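Side-chain contacts in Tni2 (Pseudomonas fluorescens, PDB 6B12), which is probably an immunity protein that binds and neutralises a partner bacterial toxin: residues C[13-18]-C[27-32]; C[78-83]-C[137-142]; C[91-96]-C[106-111]. All blocks are in the same frame, centred on the assembly; numbering follows the deposited sequence.

The three contacts run from the periphery to the core of a strand-rich chain. Contact 1 lies at the edge, its centre about 17 Å from the centre of the chain, where a tryptophan that follows a short helix packs beside strand 14-16 and a water joins it to a lysine. Contact 2 is buried, and what crosses it is apolar: Leu80 and Val82 of one sheet meet Ile139 and Ala141 of another. Contact 3 adjoins it, their centres about 7 Å apart, and joins the same two sheets, but like contact 1 it is only partly buried; it sits where the chain crosses between the sheets and relies on hydrogen bonds, a carboxylate and waters. Contacts 1 and 3 lie on opposite sides of the chain centre.

Contact 1: C[13-18]-C[27-32]; sequences KVIDEN and LGWSPC
Lys13 lays the first part of its side chain over one face of the Trp29 indole. Its CB is 3.9 Å from the centroid of the six-membered ring and only 19° off the ring normal, a CH-pi contact, and CG follows near CE2 and CZ2, toward the NE1 side of the indole. The bend at chi2 (-55°) carries the rest of the lysine out past the indole edge, where an extended end brings NZ to water 1. That water accepts from Trp29 NE1 at 2.9 Å and from Lys13 NZ at 3.2 Å, tying the charged tip to the ring it has just crossed. Leu27 CD1 lies over the opposite face, so the indole is sandwiched between aliphatic groups. Two further neighbours come to its edge: Val14 O is in the ring plane, 3.3 Å from Trp29 CH2, while Ile15 CG1 touches Trp29 CZ3 at 3.9 Å. Met24 of helix 21-26 and Arg9 of strand 5-9 add to the surroundings of the indole. Gly28, with its positive phi, closes that helix in a Schellman motif. The tryptophan that follows the glycine of this motif folds back against strand 14-16, which pairs antiparallel with strand 5-9.

Contact 2: C[78-83]-C[137-142]; sequences ATLYVV and VDIDAS
Leu80 and Ile139 provide the closest apolar meeting, reaching toward each other tip to tip with Leu80 CD2 3.6 Å from Ile139 CD1. Leu80 holds CG anti to its own backbone nitrogen (chi1 176°), which extends its branch across the interface, whereas CG1 of Ile139 is anti to the carbonyl carbon and carries CD1 to meet it. The second apolar pair lies two residues further along each segment: Val82 CG1 rests against Ala141 CB at 3.9 Å and is about as near to the carbonyl oxygen of the same alanine. The small methyl of Ala141 thus meets a valine branch where the strand has already given way to a turn.

Hydrogen bonds between Asp140 and Ser142, within segment 137-142, shape that turn. Asp140 OD1 accepts from Ser142 N at 3.0 Å, forming an Asx turn, and from Ser142 OG at 2.6 Å. Both donors approach the same face of the carboxylate, the amide from well above its plane and the hydroxyl on the syn side but tilted 30° out of the plane. Ser120 OG is a further partner of this oxygen.

Strand 78-84, between strands 64-70 and 90-92 of one antiparallel sheet, faces strand 134-140 of a second, which runs between strands 121-128 and 145-152. Phe122 touches both Val82 and Ile139, and Ile146 of strand 145-152 also packs on Ile139.

Contact 3: C[91-96]-C[106-111]; sequences IRIADQ and GIYSWF
Asp95 meets Tyr108 already at its first side-chain carbon: CB lies 3.6 Å from Tyr108 CE2, approaching the ring obliquely. The same CB is 3.8 Å from Gly106 O. At chi1 54° CG stands between the backbone nitrogen and the carbonyl carbon of Asp95, and the carboxylate spreads from there in two directions. OD1 turns back to its own segment, forming a salt bridge with Arg92 NH2 at 3.2 Å, though the hydrogen bond within it is weak. OD2 reaches the other segment through solvent. Water 2 stands 3.0 Å from Asp95 OD2 and accepts from Tyr108 N at 2.8 Å, while water 3 lies between OD2 and Gly106 O. Both waters therefore link the carboxylate to the backbone of strand 102-112.

The tyrosine returns a direct bond. Its hydroxyl donates to Ala94 O at 2.7 Å, nearly in line with the carbonyl bond (167°), and Ile93 CG2 packs against Tyr108 OH at 3.6 Å, the two side chains crossing at about a right angle. The ring also stacks edge-to-face with Phe126. A weak backbone bond, Gly106 N to Asp95 O at 3.1 Å, completes the contact. It ties the link after strand 90-92 to strand 102-112, the second strand of the antiparallel hairpin with 96-99, where the chain passes from one antiparallel sheet to the next.

Contact 1: C[13-18]-C[27-32]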
# COMPACT_ATOMS: atom_id res chain seq x y z
N LYS C 13 17.42 -13.03 0.50
CA LYS C 13 17.56 -12.15 1.65
C LYS C 13 16.33 -12.30 2.54
O LYS C 13 15.21 -12.52 2.07
CB LYS C 13 17.72 -10.70 1.18
CG LYS C 13 18.99 -10.45 0.34
CD LYS C 13 20.22 -10.88 1.08
CE LYS C 13 21.50 -10.50 0.34
NZ LYS C 13 22.70 -10.80 1.19
N VAL C 14 16.55 -12.23 3.85
CA VAL C 14 15.50 -12.52 4.83
C VAL C 14 15.12 -11.24 5.54
O VAL C 14 15.98 -10.54 6.09
CB VAL C 14 15.97 -13.59 5.84
CG1 VAL C 14 14.87 -13.83 6.88
CG2 VAL C 14 16.32 -14.89 5.11
N ILE C 15 13.83 -10.93 5.53
CA ILE C 15 13.28 -9.78 6.23
C ILE C 15 12.82 -10.25 7.59
O ILE C 15 11.89 -11.06 7.68
CB ILE C 15 12.12 -9.15 5.45
CG1 ILE C 15 12.49 -8.93 3.98
CG2 ILE C 15 11.71 -7.82 6.11
CD1 ILE C 15 11.27 -8.53 3.13
N ASP C 16 13.42 -9.72 8.65
CA ASP C 16 13.00 -10.03 10.01
C ASP C 16 11.76 -9.21 10.37
O ASP C 16 11.44 -8.20 9.74
CB ASP C 16 14.13 -9.72 10.99
CG ASP C 16 15.36 -10.54 10.71
OD1 ASP C 16 15.21 -11.76 10.47
OD2 ASP C 16 16.47 -9.97 10.71
N GLU C 17 11.02 -9.68 11.37
CA GLU C 17 9.77 -9.00 11.69
C GLU C 17 10.09 -7.59 12.18
O GLU C 17 11.03 -7.38 12.95
CB GLU C 17 8.96 -9.77 12.74
CG GLU C 17 7.56 -9.21 12.84
CD GLU C 17 6.62 -10.06 13.71
OE1 GLU C 17 7.07 -11.02 14.39
OE2 GLU C 17 5.42 -9.74 13.69
N ASN C 18 9.34 -6.61 11.66
CA ASN C 18 9.54 -5.20 11.99
C ASN C 18 10.92 -4.67 11.58
O ASN C 18 11.40 -3.66 12.11
CB ASN C 18 9.29 -4.93 13.49
CG ASN C 18 7.94 -5.44 13.95
OD1 ASN C 18 6.94 -5.39 13.21
ND2 ASN C 18 7.89 -5.95 15.17
N LEU C 27 21.13 -1.57 3.95
CA LEU C 27 21.87 -2.77 3.60
C LEU C 27 22.15 -2.85 2.11
O LEU C 27 22.80 -3.81 1.67
CB LEU C 27 21.11 -4.01 4.06
CG LEU C 27 21.00 -4.09 5.58
CD1 LEU C 27 20.27 -5.34 6.00
CD2 LEU C 27 22.40 -4.05 6.19
N GLY C 28 21.69 -1.87 1.34
CA GLY C 28 21.84 -1.90 -0.10
C GLY C 28 20.85 -2.78 -0.82
O GLY C 28 21.14 -3.22 -1.94
N TRP C 29 19.70 -3.06 -0.22
CA TRP C 29 18.70 -3.90 -0.87
C TRP C 29 17.85 -3.08 -1.84
O TRP C 29 17.47 -1.94 -1.55
CB TRP C 29 17.77 -4.56 0.14
CG TRP C 29 18.41 -5.55 1.05
CD1 TRP C 29 19.74 -5.85 1.14
CD2 TRP C 29 17.75 -6.37 2.02
NE1 TRP C 29 19.95 -6.81 2.10
CE2 TRP C 29 18.74 -7.15 2.65
CE3 TRP C 29 16.41 -6.54 2.40
CZ2 TRP C 29 18.44 -8.07 3.66
CZ3 TRP C 29 16.11 -7.46 3.40
CH2 TRP C 29 17.12 -8.21 4.02
N SER C 30 17.56 -3.68 -2.99
CA SER C 30 16.55 -3.22 -3.92
C SER C 30 15.21 -3.87 -3.60
O SER C 30 15.15 -4.86 -2.87
CB SER C 30 16.97 -3.55 -5.35
OG SER C 30 18.05 -2.73 -5.75
N PRO C 31 14.11 -3.33 -4.13
CA PRO C 31 12.83 -4.02 -4.00
C PRO C 31 12.91 -5.41 -4.61
O PRO C 31 13.56 -5.61 -5.65
CB PRO C 31 11.86 -3.13 -4.79
CG PRO C 31 12.49 -1.76 -4.73
CD PRO C 31 13.97 -2.03 -4.82
N CYS C 32 12.27 -6.37 -3.96
CA CYS C 32 12.25 -7.74 -4.47
C CYS C 32 10.99 -8.42 -3.96
O CYS C 32 10.60 -8.21 -2.81
CB CYS C 32 13.50 -8.50 -4.02
SG CYS C 32 13.76 -10.11 -4.77
O HOH W 1 22.19 -8.34 3.13

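Contact 2: C[78-83]-C[137-142]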
# COMPACT_ATOMS: atom_id res chain seq x y z
N ALA C 78 -4.37 -10.34 -7.04
CA ALA C 78 -4.01 -10.95 -5.77
C ALA C 78 -5.29 -11.25 -5.00
O ALA C 78 -6.33 -10.64 -5.23
CB ALA C 78 -3.09 -10.04 -4.96
N THR C 79 -5.18 -12.20 -4.06
CA THR C 79 -6.29 -12.57 -3.18
C THR C 79 -5.80 -12.49 -1.73
O THR C 79 -4.69 -12.92 -1.43
CB THR C 79 -6.78 -14.00 -3.49
OG1 THR C 79 -7.23 -14.07 -4.85
CG2 THR C 79 -7.93 -14.38 -2.57
N LEU C 80 -6.64 -11.94 -0.86
CA LEU C 80 -6.30 -11.80 0.56
C LEU C 80 -6.84 -12.98 1.35
O LEU C 80 -8.03 -13.31 1.25
CB LEU C 80 -6.87 -10.49 1.09
CG LEU C 80 -6.67 -10.24 2.59
CD1 LEU C 80 -5.18 -10.14 2.97
CD2 LEU C 80 -7.48 -8.98 2.99
N TYR C 81 -5.98 -13.59 2.17
CA TYR C 81 -6.35 -14.68 3.06
C TYR C 81 -5.95 -14.33 4.48
O TYR C 81 -4.94 -13.67 4.71
CB TYR C 81 -5.64 -15.98 2.69
CG TYR C 81 -5.94 -16.45 1.29
CD1 TYR C 81 -7.06 -17.25 1.04
CD2 TYR C 81 -5.14 -16.07 0.22
CE1 TYR C 81 -7.34 -17.67 -0.26
CE2 TYR C 81 -5.41 -16.48 -1.07
CZ TYR C 81 -6.52 -17.28 -1.30
OH TYR C 81 -6.80 -17.71 -2.59
N VAL C 82 -6.74 -14.81 5.43
CA VAL C 82 -6.36 -14.84 6.85
C VAL C 82 -6.06 -16.29 7.18
O VAL C 82 -6.92 -17.16 7.01
CB VAL C 82 -7.46 -14.29 7.76
CG1 VAL C 82 -7.08 -14.49 9.23
CG2 VAL C 82 -7.67 -12.83 7.46
N VAL C 83 -4.84 -16.56 7.64
CA VAL C 83 -4.38 -17.91 7.92
C VAL C 83 -4.21 -18.04 9.43
O VAL C 83 -3.66 -17.14 10.07
CB VAL C 83 -3.06 -18.21 7.20
CG1 VAL C 83 -2.57 -19.61 7.50
CG2 VAL C 83 -3.20 -17.98 5.66
N VAL C 137 -9.87 -1.00 4.45
CA VAL C 137 -10.74 -2.10 4.86
C VAL C 137 -10.16 -2.71 6.13
O VAL C 137 -9.08 -3.31 6.11
CB VAL C 137 -10.89 -3.15 3.75
CG1 VAL C 137 -11.90 -4.25 4.19
CG2 VAL C 137 -11.36 -2.49 2.46
N ASP C 138 -10.87 -2.53 7.23
CA ASP C 138 -10.48 -3.13 8.49
C ASP C 138 -11.17 -4.48 8.62
O ASP C 138 -12.37 -4.60 8.37
CB ASP C 138 -10.88 -2.23 9.66
CG ASP C 138 -9.97 -1.01 9.80
OD1 ASP C 138 -9.09 -0.77 8.93
OD2 ASP C 138 -10.12 -0.27 10.79
N ILE C 139 -10.40 -5.49 9.04
CA ILE C 139 -10.83 -6.88 9.03
C ILE C 139 -10.51 -7.49 10.40
O ILE C 139 -9.42 -7.30 10.91
CB ILE C 139 -10.11 -7.66 7.90
CG1 ILE C 139 -10.50 -7.05 6.54
CG2 ILE C 139 -10.44 -9.16 7.95
CD1 ILE C 139 -9.43 -7.23 5.46
N ASP C 140 -11.48 -8.20 10.97
CA ASP C 140 -11.29 -8.91 12.25
C ASP C 140 -10.76 -10.30 11.94
O ASP C 140 -11.52 -11.17 11.49
CB ASP C 140 -12.62 -8.98 13.00
CG ASP C 140 -12.50 -9.65 14.37
OD1 ASP C 140 -11.38 -10.07 14.75
OD2 ASP C 140 -13.55 -9.72 15.03
N ALA C 141 -9.47 -10.52 12.18
CA ALA C 141 -8.91 -11.84 11.90
C ALA C 141 -9.49 -12.93 12.79
O ALA C 141 -9.36 -14.10 12.44
CB ALA C 141 -7.38 -11.85 12.07
N SER C 142 -10.04 -12.58 13.96
CA SER C 142 -10.56 -13.63 14.82
C SER C 142 -11.86 -14.22 14.28
O SER C 142 -12.25 -15.32 14.69
CB SER C 142 -10.77 -13.09 16.25
OG SER C 142 -11.84 -12.16 16.28

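Contact 3: C[91-96]-C[106-111]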
# COMPACT_ATOMS: atom_id res chain seq x y z
N ILE C 91 -9.12 -18.43 5.60
CA ILE C 91 -10.35 -17.82 5.11
C ILE C 91 -9.98 -16.82 4.02
O ILE C 91 -9.12 -15.97 4.23
CB ILE C 91 -11.12 -17.10 6.23
CG1 ILE C 91 -11.38 -18.05 7.40
CG2 ILE C 91 -12.45 -16.52 5.67
CD1 ILE C 91 -11.96 -17.36 8.64
N ARG C 92 -10.65 -16.91 2.89
CA ARG C 92 -10.50 -15.91 1.85
C ARG C 92 -11.36 -14.70 2.19
O ARG C 92 -12.57 -14.84 2.46
CB ARG C 92 -10.91 -16.50 0.50
CG ARG C 92 -10.79 -15.55 -0.69
CD ARG C 92 -11.38 -16.19 -1.93
NE ARG C 92 -11.35 -15.29 -3.08
CZ ARG C 92 -12.18 -14.27 -3.25
NH1 ARG C 92 -13.13 -14.01 -2.35
NH2 ARG C 92 -12.08 -13.52 -4.35
N ILE C 93 -10.75 -13.52 2.22
CA ILE C 93 -11.49 -12.30 2.55
C ILE C 93 -12.17 -11.78 1.28
O ILE C 93 -11.58 -11.77 0.20
CB ILE C 93 -10.53 -11.25 3.15
CG1 ILE C 93 -9.80 -11.78 4.39
CG2 ILE C 93 -11.27 -9.93 3.41
CD1 ILE C 93 -10.73 -12.26 5.52
N ALA C 94 -13.42 -11.33 1.42
CA ALA C 94 -14.17 -10.84 0.27
C ALA C 94 -13.47 -9.64 -0.38
O ALA C 94 -13.03 -8.72 0.32
CB ALA C 94 -15.59 -10.46 0.71
N ASP C 95 -13.34 -9.65 -1.72
CA ASP C 95 -12.89 -8.46 -2.43
C ASP C 95 -13.93 -7.96 -3.43
O ASP C 95 -13.60 -7.24 -4.38
CB ASP C 95 -11.52 -8.66 -3.10
CG ASP C 95 -11.44 -9.87 -4.01
OD1 ASP C 95 -12.47 -10.32 -4.55
OD2 ASP C 95 -10.31 -10.37 -4.21
N GLN C 96 -15.18 -8.34 -3.23
CA GLN C 96 -16.32 -7.65 -3.82
C GLN C 96 -17.09 -7.07 -2.65
O GLN C 96 -17.63 -7.81 -1.82
CB GLN C 96 -17.19 -8.60 -4.65
CG GLN C 96 -16.56 -8.92 -5.97
CD GLN C 96 -17.36 -9.92 -6.77
OE1 GLN C 96 -18.49 -10.25 -6.42
NE2 GLN C 96 -16.76 -10.41 -7.84
N GLY C 106 -12.81 -5.35 -6.72
CA GLY C 106 -11.57 -4.62 -6.51
C GLY C 106 -10.45 -5.57 -6.16
O GLY C 106 -10.59 -6.79 -6.24
N ILE C 107 -9.31 -4.98 -5.80
CA ILE C 107 -8.09 -5.76 -5.52
C ILE C 107 -7.45 -5.23 -4.24
O ILE C 107 -7.15 -4.03 -4.15
CB ILE C 107 -7.08 -5.69 -6.68
CG1 ILE C 107 -7.71 -6.12 -8.01
CG2 ILE C 107 -5.84 -6.59 -6.41
CD1 ILE C 107 -6.79 -5.89 -9.20
N TYR C 108 -7.20 -6.11 -3.29
CA TYR C 108 -6.39 -5.73 -2.14
C TYR C 108 -4.94 -5.49 -2.58
O TYR C 108 -4.39 -6.24 -3.39
CB TYR C 108 -6.46 -6.80 -1.06
CG TYR C 108 -7.80 -6.82 -0.37
CD1 TYR C 108 -8.20 -5.77 0.45
CD2 TYR C 108 -8.68 -7.88 -0.56
CE1 TYR C 108 -9.45 -5.78 1.10
CE2 TYR C 108 -9.95 -7.90 0.10
CZ TYR C 108 -10.30 -6.84 0.93
OH TYR C 108 -11.52 -6.83 1.57
N SER C 109 -4.33 -4.43 -2.03
CA SER C 109 -3.10 -3.87 -2.58
C SER C 109 -1.95 -3.79 -1.60
O SER C 109 -0.83 -4.06 -2.01
CB SER C 109 -3.37 -2.48 -3.17
OG SER C 109 -4.32 -2.62 -4.21
N TRP C 110 -2.18 -3.45 -0.33
CA TRP C 110 -1.10 -3.43 0.65
C TRP C 110 -1.72 -3.27 2.03
O TRP C 110 -2.92 -3.01 2.16
CB TRP C 110 -0.08 -2.32 0.38
CG TRP C 110 -0.52 -0.87 0.60
CD1 TRP C 110 -0.50 -0.18 1.78
CD2 TRP C 110 -0.98 0.05 -0.39
NE1 TRP C 110 -0.94 1.11 1.59
CE2 TRP C 110 -1.23 1.28 0.26
CE3 TRP C 110 -1.21 -0.04 -1.76
CZ2 TRP C 110 -1.72 2.39 -0.41
CZ3 TRP C 110 -1.68 1.08 -2.44
CH2 TRP C 110 -1.93 2.27 -1.76
N PHE C 111 -0.89 -3.42 3.07
CA PHE C 111 -1.37 -3.37 4.45
C PHE C 111 -0.94 -2.06 5.12
O PHE C 111 0.10 -1.50 4.79
CB PHE C 111 -0.81 -4.53 5.29
CG PHE C 111 -1.23 -5.88 4.83
CD1 PHE C 111 -2.52 -6.35 5.07
CD2 PHE C 111 -0.35 -6.70 4.13
CE1 PHE C 111 -2.92 -7.60 4.63
CE2 PHE C 111 -0.74 -7.95 3.69
CZ PHE C 111 -2.02 -8.42 3.95
O HOH W 2 -7.82 -8.83 -3.80
O HOH W 3 -9.36 -9.17 -6.67